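Local coordinates for hypothetical protein (Pseudomonas aeruginosa, PDB 2H9F) that probably acts as a PrpF-type methylaconitate isomerase, at residues 278-284 with 303-309; 313-317 with 350-354. All blocks are in the same frame, centred on the assembly; numbering follows the deposited sequence.

Interaction 1: 278-284 with 303-309. With SO4 (sulfate ion), chain F.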
ATOM      1  N   LYS A 278      13.936 -26.515  -6.344  1.00 37.34           N
ATOM      2  CA  LYS A 278      14.313 -25.611  -7.434  1.00 38.29           C
ATOM      3  C   LYS A 278      15.370 -26.269  -8.321  1.00 39.07           C
ATOM      4  O   LYS A 278      15.957 -27.285  -7.938  1.00 37.46           O
ATOM      5  CB  LYS A 278      14.841 -24.289  -6.887  1.00 37.87           C
ATOM      6  CG  LYS A 278      13.860 -23.580  -5.920  1.00 43.46           C
ATOM      7  CD  LYS A 278      12.480 -23.388  -6.523  1.00 42.98           C
ATOM      8  CE  LYS A 278      11.586 -22.386  -5.762  1.00 43.01           C
ATOM      9  NZ  LYS A 278      10.220 -22.217  -6.451  1.00 42.12           N
ATOM     10  N   ILE A 279      15.615 -25.680  -9.496  1.00 39.75           N
ATOM     11  CA  ILE A 279      16.566 -26.187 -10.465  1.00 38.68           C
ATOM     12  C   ILE A 279      17.395 -24.996 -10.904  1.00 40.49           C
ATOM     13  O   ILE A 279      16.852 -23.956 -11.255  1.00 39.01           O
ATOM     14  CB  ILE A 279      15.869 -26.877 -11.706  1.00 41.42           C
ATOM     15  CG1 ILE A 279      16.859 -27.245 -12.816  1.00 35.89           C
ATOM     16  CG2 ILE A 279      14.780 -26.019 -12.323  1.00 40.35           C
ATOM     17  CD1 ILE A 279      17.819 -28.348 -12.440  1.00 41.46           C
ATOM     18  N   ALA A 280      18.717 -25.131 -10.836  1.00 38.76           N
ATOM     19  CA  ALA A 280      19.596 -24.020 -11.229  1.00 36.75           C
ATOM     20  C   ALA A 280      20.830 -24.596 -11.889  1.00 37.54           C
ATOM     21  O   ALA A 280      21.221 -25.734 -11.632  1.00 36.51           O
ATOM     22  CB  ALA A 280      19.996 -23.203 -10.008  1.00 37.27           C
ATOM     23  N   PHE A 281      21.445 -23.795 -12.747  1.00 36.21           N
ATOM     24  CA  PHE A 281      22.649 -24.197 -13.387  1.00 36.76           C
ATOM     25  C   PHE A 281      23.697 -23.144 -13.130  1.00 35.12           C
ATOM     26  O   PHE A 281      23.381 -21.954 -13.081  1.00 35.51           O
ATOM     27  CB  PHE A 281      22.481 -24.472 -14.897  1.00 36.18           C
ATOM     28  CG  PHE A 281      21.779 -23.391 -15.685  1.00 36.89           C
ATOM     29  CD1 PHE A 281      20.404 -23.253 -15.640  1.00 35.75           C
ATOM     30  CD2 PHE A 281      22.499 -22.563 -16.577  1.00 34.17           C
ATOM     31  CE1 PHE A 281      19.754 -22.282 -16.425  1.00 35.80           C
ATOM     32  CE2 PHE A 281      21.859 -21.585 -17.341  1.00 36.95           C
ATOM     33  CZ  PHE A 281      20.505 -21.443 -17.277  1.00 37.91           C
ATOM     34  N   VAL A 282      24.927 -23.633 -12.983  1.00 36.97           N
ATOM     35  CA  VAL A 282      26.087 -22.842 -12.583  1.00 37.85           C
ATOM     36  C   VAL A 282      27.216 -22.907 -13.606  1.00 36.68           C
ATOM     37  O   VAL A 282      27.328 -23.857 -14.399  1.00 35.33           O
ATOM     38  CB  VAL A 282      26.624 -23.322 -11.190  1.00 37.10           C
ATOM     39  CG1 VAL A 282      25.519 -23.246 -10.160  1.00 30.33           C
ATOM     40  CG2 VAL A 282      27.224 -24.719 -11.255  1.00 38.51           C
ATOM     41  N   ALA A 283      28.083 -21.905 -13.549  1.00 38.51           N
ATOM     42  CA  ALA A 283      29.221 -21.840 -14.421  1.00 37.65           C
ATOM     43  C   ALA A 283      30.314 -20.972 -13.794  1.00 38.98           C
ATOM     44  O   ALA A 283      30.060 -20.100 -12.965  1.00 37.04           O
ATOM     45  CB  ALA A 283      28.829 -21.279 -15.785  1.00 41.14           C
ATOM     46  N   PRO A 284      31.554 -21.211 -14.197  1.00 40.05           N
ATOM     47  CA  PRO A 284      32.594 -20.269 -13.816  1.00 39.23           C
ATOM     48  C   PRO A 284      32.286 -18.913 -14.399  1.00 40.45           C
ATOM     49  O   PRO A 284      31.521 -18.817 -15.349  1.00 42.05           O
ATOM     50  CB  PRO A 284      33.853 -20.826 -14.443  1.00 38.34           C
ATOM     51  CG  PRO A 284      33.481 -22.095 -15.114  1.00 42.76           C
ATOM     52  CD  PRO A 284      32.033 -22.330 -15.026  1.00 40.39           C
ATOM     53  N   LEU A 303      31.210 -16.713  -9.612  1.00 33.48           N
ATOM     54  CA  LEU A 303      30.569 -17.687 -10.461  1.00 33.30           C
ATOM     55  C   LEU A 303      29.279 -17.106 -11.035  1.00 35.92           C
ATOM     56  O   LEU A 303      28.835 -16.031 -10.644  1.00 34.42           O
ATOM     57  CB  LEU A 303      30.221 -18.923  -9.667  1.00 34.62           C
ATOM     58  CG  LEU A 303      29.127 -18.828  -8.610  1.00 37.08           C
ATOM     59  CD1 LEU A 303      28.700 -20.240  -8.244  1.00 30.34           C
ATOM     60  CD2 LEU A 303      29.531 -17.988  -7.359  1.00 33.19           C
ATOM     61  N   LEU A 304      28.692 -17.835 -11.971  1.00 34.57           N
ATOM     62  CA  LEU A 304      27.391 -17.481 -12.536  1.00 33.44           C
ATOM     63  C   LEU A 304      26.416 -18.498 -12.001  1.00 32.48           C
ATOM     64  O   LEU A 304      26.762 -19.655 -11.922  1.00 32.07           O
ATOM     65  CB  LEU A 304      27.399 -17.633 -14.040  1.00 34.63           C
ATOM     66  CG  LEU A 304      28.318 -16.654 -14.819  1.00 31.51           C
ATOM     67  CD1 LEU A 304      28.647 -17.246 -16.202  1.00 36.46           C
ATOM     68  CD2 LEU A 304      27.617 -15.318 -14.891  1.00 34.31           C
ATOM     69  N   VAL A 305      25.208 -18.053 -11.720  1.00 32.29           N
ATOM     70  CA  VAL A 305      24.111 -18.948 -11.362  1.00 34.20           C
ATOM     71  C   VAL A 305      22.834 -18.448 -12.065  1.00 36.77           C
ATOM     72  O   VAL A 305      22.586 -17.245 -12.175  1.00 39.43           O
ATOM     73  CB  VAL A 305      23.873 -19.032  -9.869  1.00 34.12           C
ATOM     74  CG1 VAL A 305      22.814 -20.151  -9.551  1.00 27.78           C
ATOM     75  CG2 VAL A 305      25.171 -19.328  -9.111  1.00 34.87           C
ATOM     76  N   ARG A 306      22.065 -19.402 -12.586  1.00 40.36           N
ATOM     77  CA  ARG A 306      20.759 -19.137 -13.175  1.00 38.25           C
ATOM     78  C   ARG A 306      19.780 -20.140 -12.567  1.00 39.09           C
ATOM     79  O   ARG A 306      20.060 -21.339 -12.548  1.00 38.81           O
ATOM     80  CB  ARG A 306      20.840 -19.329 -14.685  1.00 39.09           C
ATOM     81  CG  ARG A 306      21.796 -18.358 -15.462  1.00 39.83           C
ATOM     82  CD  ARG A 306      21.224 -16.968 -15.452  1.00 38.93           C
ATOM     83  NE  ARG A 306      21.999 -15.980 -16.193  1.00 40.40           N
ATOM     84  CZ  ARG A 306      22.989 -15.236 -15.702  1.00 40.98           C
ATOM     85  NH1 ARG A 306      23.458 -15.414 -14.478  1.00 44.31           N
ATOM     86  NH2 ARG A 306      23.555 -14.329 -16.484  1.00 38.68           N
ATOM     87  N   ALA A 307      18.640 -19.664 -12.068  1.00 38.64           N
ATOM     88  CA  ALA A 307      17.669 -20.549 -11.449  1.00 38.86           C
ATOM     89  C   ALA A 307      16.306 -20.378 -12.062  1.00 38.07           C
ATOM     90  O   ALA A 307      15.940 -19.300 -12.471  1.00 34.10           O
ATOM     91  CB  ALA A 307      17.622 -20.324  -9.924  1.00 37.70           C
ATOM     92  N   LEU A 308      15.541 -21.464 -12.093  1.00 39.54           N
ATOM     93  CA  LEU A 308      14.150 -21.406 -12.510  1.00 39.41           C
ATOM     94  C   LEU A 308      13.283 -21.493 -11.272  1.00 40.45           C
ATOM     95  O   LEU A 308      13.598 -22.227 -10.339  1.00 35.89           O
ATOM     96  CB  LEU A 308      13.793 -22.564 -13.456  1.00 39.04           C
ATOM     97  CG  LEU A 308      14.341 -22.472 -14.877  1.00 41.35           C
ATOM     98  CD1 LEU A 308      15.722 -23.043 -14.927  1.00 40.77           C
ATOM     99  CD2 LEU A 308      13.456 -23.197 -15.900  1.00 39.19           C
ATOM    100  N   SER A 309      12.198 -20.727 -11.256  1.00 39.47           N
ATOM    101  CA  SER A 309      11.150 -20.940 -10.251  1.00 38.84           C
ATOM    102  C   SER A 309       9.787 -21.044 -10.966  1.00 38.24           C
ATOM    103  O   SER A 309       9.502 -20.302 -11.905  1.00 37.75           O
ATOM    104  CB  SER A 309      11.117 -19.813  -9.220  1.00 38.90           C
ATOM    105  OG  SER A 309      10.188 -20.125  -8.176  1.00 37.54           O
TER
HETATM  106  S   SO4 F 400       8.561 -21.089  -3.316  1.00 73.89           S
HETATM  107  O1  SO4 F 400       8.305 -22.231  -2.419  1.00 76.65           O
HETATM  108  O2  SO4 F 400       7.848 -19.873  -2.903  1.00 69.99           O
HETATM  109  O3  SO4 F 400       9.985 -20.785  -3.163  1.00 77.48           O
HETATM  110  O4  SO4 F 400       8.199 -21.465  -4.703  1.00 70.89           O
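F281 and R306 face each other in the middle of an antiparallel ladder between strands 278-283 and 303-309, whose axes approach to 4.6 Å with 162° between their N-to-C directions. The backbone bonds carry most of the pairing. F281 and R306 exchange two of them, F281 N to R306 O at 2.8 Å and the reverse from R306 N to F281 O; A283 and L304 form the next such pair, L304 N to A283 O at 2.8 Å. At the non-hydrogen-bonded pair A280 and A307 the strands draw together, A280 CA lying 4.0 Å from A307 CA and the two CB methyls 3.7 Å apart.

The side chains divide between the two faces. On the one bearing I279, F281, R306 and L308, the F281 ring leans back across the neighbouring strand because its CG sits between the backbone N and the carbonyl carbon (chi1 50°). One ring face thereby takes a CH-pi contact from R306 CB, 3.6 Å from the centroid and 21° off the normal. Helix 244-260 packs here, F250 against F281 and L308. The R306 chain, bent at chi2, turns its guanidinium away from the ring; NH1 comes in above the carbonyl plane of V305 O, while NE and NH2 bond the carbonyls of E235 and T234 and Y288 adds a cation-pi contact. On the opposite face V282 and V305 lie side by side.

The polar contact is at the end of the ladder. K278 NZ donates to S309 OG at 2.7 Å and to sulfate O4 at 2.8 Å; H275 ND1 also bonds this ion, probably a crystallisation component. The ladder is thus held by backbone bonds and apolar packing, while the lysine ammonium, held between hydroxyl and anion, probably offsets the sulfate charge.

Interaction 2: 313-317 with 350-354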
ATOM      1  N   LEU A 313      12.740 -19.044 -15.940  1.00 35.56           N
ATOM      2  CA  LEU A 313      13.990 -18.464 -15.445  1.00 36.41           C
ATOM      3  C   LEU A 313      13.672 -17.230 -14.583  1.00 37.81           C
ATOM      4  O   LEU A 313      12.942 -16.332 -15.029  1.00 38.81           O
ATOM      5  CB  LEU A 313      14.894 -18.012 -16.627  1.00 34.95           C
ATOM      6  CG  LEU A 313      16.340 -17.702 -16.237  1.00 36.41           C
ATOM      7  CD1 LEU A 313      17.047 -18.949 -15.713  1.00 36.46           C
ATOM      8  CD2 LEU A 313      17.064 -17.122 -17.436  1.00 34.87           C
ATOM      9  N   HIS A 314      14.195 -17.200 -13.356  1.00 39.84           N
ATOM     10  CA  HIS A 314      14.031 -16.057 -12.450  1.00 38.50           C
ATOM     11  C   HIS A 314      14.909 -14.882 -12.890  1.00 37.95           C
ATOM     12  O   HIS A 314      15.988 -15.094 -13.400  1.00 39.60           O
ATOM     13  CB  HIS A 314      14.377 -16.481 -11.040  1.00 39.56           C
ATOM     14  CG  HIS A 314      13.897 -15.535  -9.986  1.00 42.70           C
ATOM     15  ND1 HIS A 314      14.570 -14.378  -9.663  1.00 41.81           N
ATOM     16  CD2 HIS A 314      12.822 -15.592  -9.163  1.00 43.83           C
ATOM     17  CE1 HIS A 314      13.927 -13.754  -8.696  1.00 42.94           C
ATOM     18  NE2 HIS A 314      12.868 -14.476  -8.365  1.00 43.87           N
ATOM     19  N   HIS A 315      14.433 -13.647 -12.689  1.00 38.55           N
ATOM     20  CA  HIS A 315      15.105 -12.411 -13.161  1.00 37.76           C
ATOM     21  C   HIS A 315      16.363 -12.044 -12.380  1.00 37.95           C
ATOM     22  O   HIS A 315      17.198 -11.237 -12.844  1.00 39.76           O
ATOM     23  CB  HIS A 315      14.133 -11.180 -13.126  1.00 39.36           C
ATOM     24  CG  HIS A 315      13.936 -10.569 -11.757  1.00 41.49           C
ATOM     25  ND1 HIS A 315      13.144 -11.144 -10.776  1.00 45.63           N
ATOM     26  CD2 HIS A 315      14.439  -9.433 -11.208  1.00 43.24           C
ATOM     27  CE1 HIS A 315      13.174 -10.389  -9.687  1.00 46.40           C
ATOM     28  NE2 HIS A 315      13.956  -9.347  -9.922  1.00 45.09           N
ATOM     29  N   ALA A 316      16.457 -12.567 -11.175  1.00 38.05           N
ATOM     30  CA  ALA A 316      17.578 -12.323 -10.305  1.00 38.16           C
ATOM     31  C   ALA A 316      17.819 -13.648  -9.531  1.00 38.59           C
ATOM     32  O   ALA A 316      18.174 -14.660 -10.131  1.00 40.08           O
ATOM     33  CB  ALA A 316      17.255 -11.146  -9.392  1.00 38.41           C
HETATM   34  N   MSE A 317      17.610 -13.673  -8.226  1.00 38.62           N
HETATM   35  CA  MSE A 317      17.652 -14.954  -7.529  1.00 36.88           C
HETATM   36  C   MSE A 317      16.635 -14.972  -6.404  1.00 38.78           C
HETATM   37  O   MSE A 317      16.451 -13.982  -5.719  1.00 39.58           O
HETATM   38  CB  MSE A 317      19.083 -15.208  -7.014  1.00 37.85           C
HETATM   39  CG  MSE A 317      19.311 -16.581  -6.413  1.00 37.82           C
HETATM   40 SE   MSE A 317      18.926 -18.061  -7.639  0.70 33.55          SE
HETATM   41  CE  MSE A 317      19.996 -17.350  -9.129  1.00 23.35           C
ATOM     42  N   PHE A 350      27.931 -14.042  -6.819  1.00 37.53           N
ATOM     43  CA  PHE A 350      27.471 -14.658  -8.069  1.00 37.73           C
ATOM     44  C   PHE A 350      26.736 -13.667  -8.982  1.00 37.41           C
ATOM     45  O   PHE A 350      26.126 -12.673  -8.523  1.00 35.00           O
ATOM     46  CB  PHE A 350      26.624 -15.917  -7.821  1.00 36.95           C
ATOM     47  CG  PHE A 350      25.331 -15.671  -7.133  1.00 39.72           C
ATOM     48  CD1 PHE A 350      25.241 -15.704  -5.745  1.00 37.97           C
ATOM     49  CD2 PHE A 350      24.168 -15.489  -7.869  1.00 42.04           C
ATOM     50  CE1 PHE A 350      24.030 -15.484  -5.086  1.00 37.20           C
ATOM     51  CE2 PHE A 350      22.944 -15.286  -7.225  1.00 33.01           C
ATOM     52  CZ  PHE A 350      22.883 -15.288  -5.814  1.00 39.89           C
ATOM     53  N   GLY A 351      26.844 -13.945 -10.278  1.00 36.27           N
ATOM     54  CA  GLY A 351      26.235 -13.139 -11.309  1.00 37.57           C
ATOM     55  C   GLY A 351      24.928 -13.800 -11.656  1.00 36.71           C
ATOM     56  O   GLY A 351      24.931 -14.955 -12.024  1.00 36.17           O
ATOM     57  N   HIS A 352      23.816 -13.070 -11.538  1.00 36.98           N
ATOM     58  CA  HIS A 352      22.508 -13.583 -11.958  1.00 36.64           C
ATOM     59  C   HIS A 352      22.047 -12.706 -13.120  1.00 35.28           C
ATOM     60  O   HIS A 352      22.775 -11.822 -13.496  1.00 39.85           O
ATOM     61  CB  HIS A 352      21.533 -13.620 -10.786  1.00 36.13           C
ATOM     62  CG  HIS A 352      21.299 -12.299 -10.131  1.00 39.37           C
ATOM     63  ND1 HIS A 352      20.695 -11.241 -10.779  1.00 39.69           N
ATOM     64  CD2 HIS A 352      21.606 -11.858  -8.886  1.00 39.39           C
ATOM     65  CE1 HIS A 352      20.641 -10.207  -9.953  1.00 41.67           C
ATOM     66  NE2 HIS A 352      21.167 -10.560  -8.793  1.00 37.99           N
ATOM     67  N   PRO A 353      20.869 -12.977 -13.730  1.00 35.53           N
ATOM     68  CA  PRO A 353      20.494 -12.212 -14.925  1.00 38.00           C
ATOM     69  C   PRO A 353      20.493 -10.691 -14.810  1.00 36.97           C
ATOM     70  O   PRO A 353      20.749 -10.006 -15.807  1.00 38.65           O
ATOM     71  CB  PRO A 353      19.083 -12.723 -15.234  1.00 38.54           C
ATOM     72  CG  PRO A 353      19.094 -14.096 -14.722  1.00 37.02           C
ATOM     73  CD  PRO A 353      19.867 -14.012 -13.445  1.00 37.97           C
ATOM     74  N   SER A 354      20.204 -10.152 -13.636  1.00 36.61           N
ATOM     75  CA  SER A 354      20.022  -8.718 -13.500  1.00 40.57           C
ATOM     76  C   SER A 354      21.096  -7.983 -12.667  1.00 42.06           C
ATOM     77  O   SER A 354      20.981  -6.781 -12.377  1.00 44.10           O
ATOM     78  CB  SER A 354      18.605  -8.433 -12.976  1.00 37.95           C
ATOM     79  OG  SER A 354      18.410  -8.937 -11.696  1.00 47.14           O
TER
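The loop that leads from strand 312-313 into helix 319-330 packs here against the end of strand 347-352 and the turn beyond it, with A316 lying over the imidazole of H352. The ring presents one face to A316: CA stands 3.3 Å above its plane, offset toward the rim, and CB makes a CH-pi contact 3.8 Å from the centroid, 25° off the normal. H352 reaches the loop with CG between its backbone N and carbonyl carbon (chi1 58°), and its ND1 accepts S354 N at 3.1 Å.

Between the segments one hydrogen bond is made, S354 OG to H315 O at 2.8 Å; the hydroxyl comes in above the carbonyl plane, 35° out of it. P353 packs beside it, its CB 3.4 Å from H315 O and its CG close to H314 O. On the loop itself, A316 N donates to H314 ND1 at 3.0 Å.

Farther along, the selenomethionine M317 crosses F350 obliquely, M317 CG 3.8 Å from F350 CZ, while M317 CB lies in the ring plane at the edge. I325 of helix 319-330 touches both side chains.

A single hydroxyl-to-carbonyl bond therefore joins the two segments; the rest is van der Waals and CH-pi contact, with P353 lying against two loop carbonyls. The S354 N to H352 ND1 bond ties the imidazole to its own turn and helps fix the rotation of the ring against A316.

Overall arrangement
Strand 303-309 connects the two contacts: it pairs antiparallel with 278-283 in interaction 1 and parallel with 347-352, whose end enters interaction 2. Their centres lie 8 Å apart. Probable backbone hydrogen bonds, A307 O to H314 N and L303 O to G351 N, join them directly, and the R306 guanidinium packs against G351 and H352. Both are largely buried; P284 is exposed at one end of interaction 1 and S309 partly so at the other, as are H314, H315 and S354 in interaction 2. Their chemistry follows their place: the paired strands of interaction 1 rely on repeated backbone bonds, whereas interaction 2, where a loop meets a strand end, relies on a ring face, a proline and one side-chain hydroxyl.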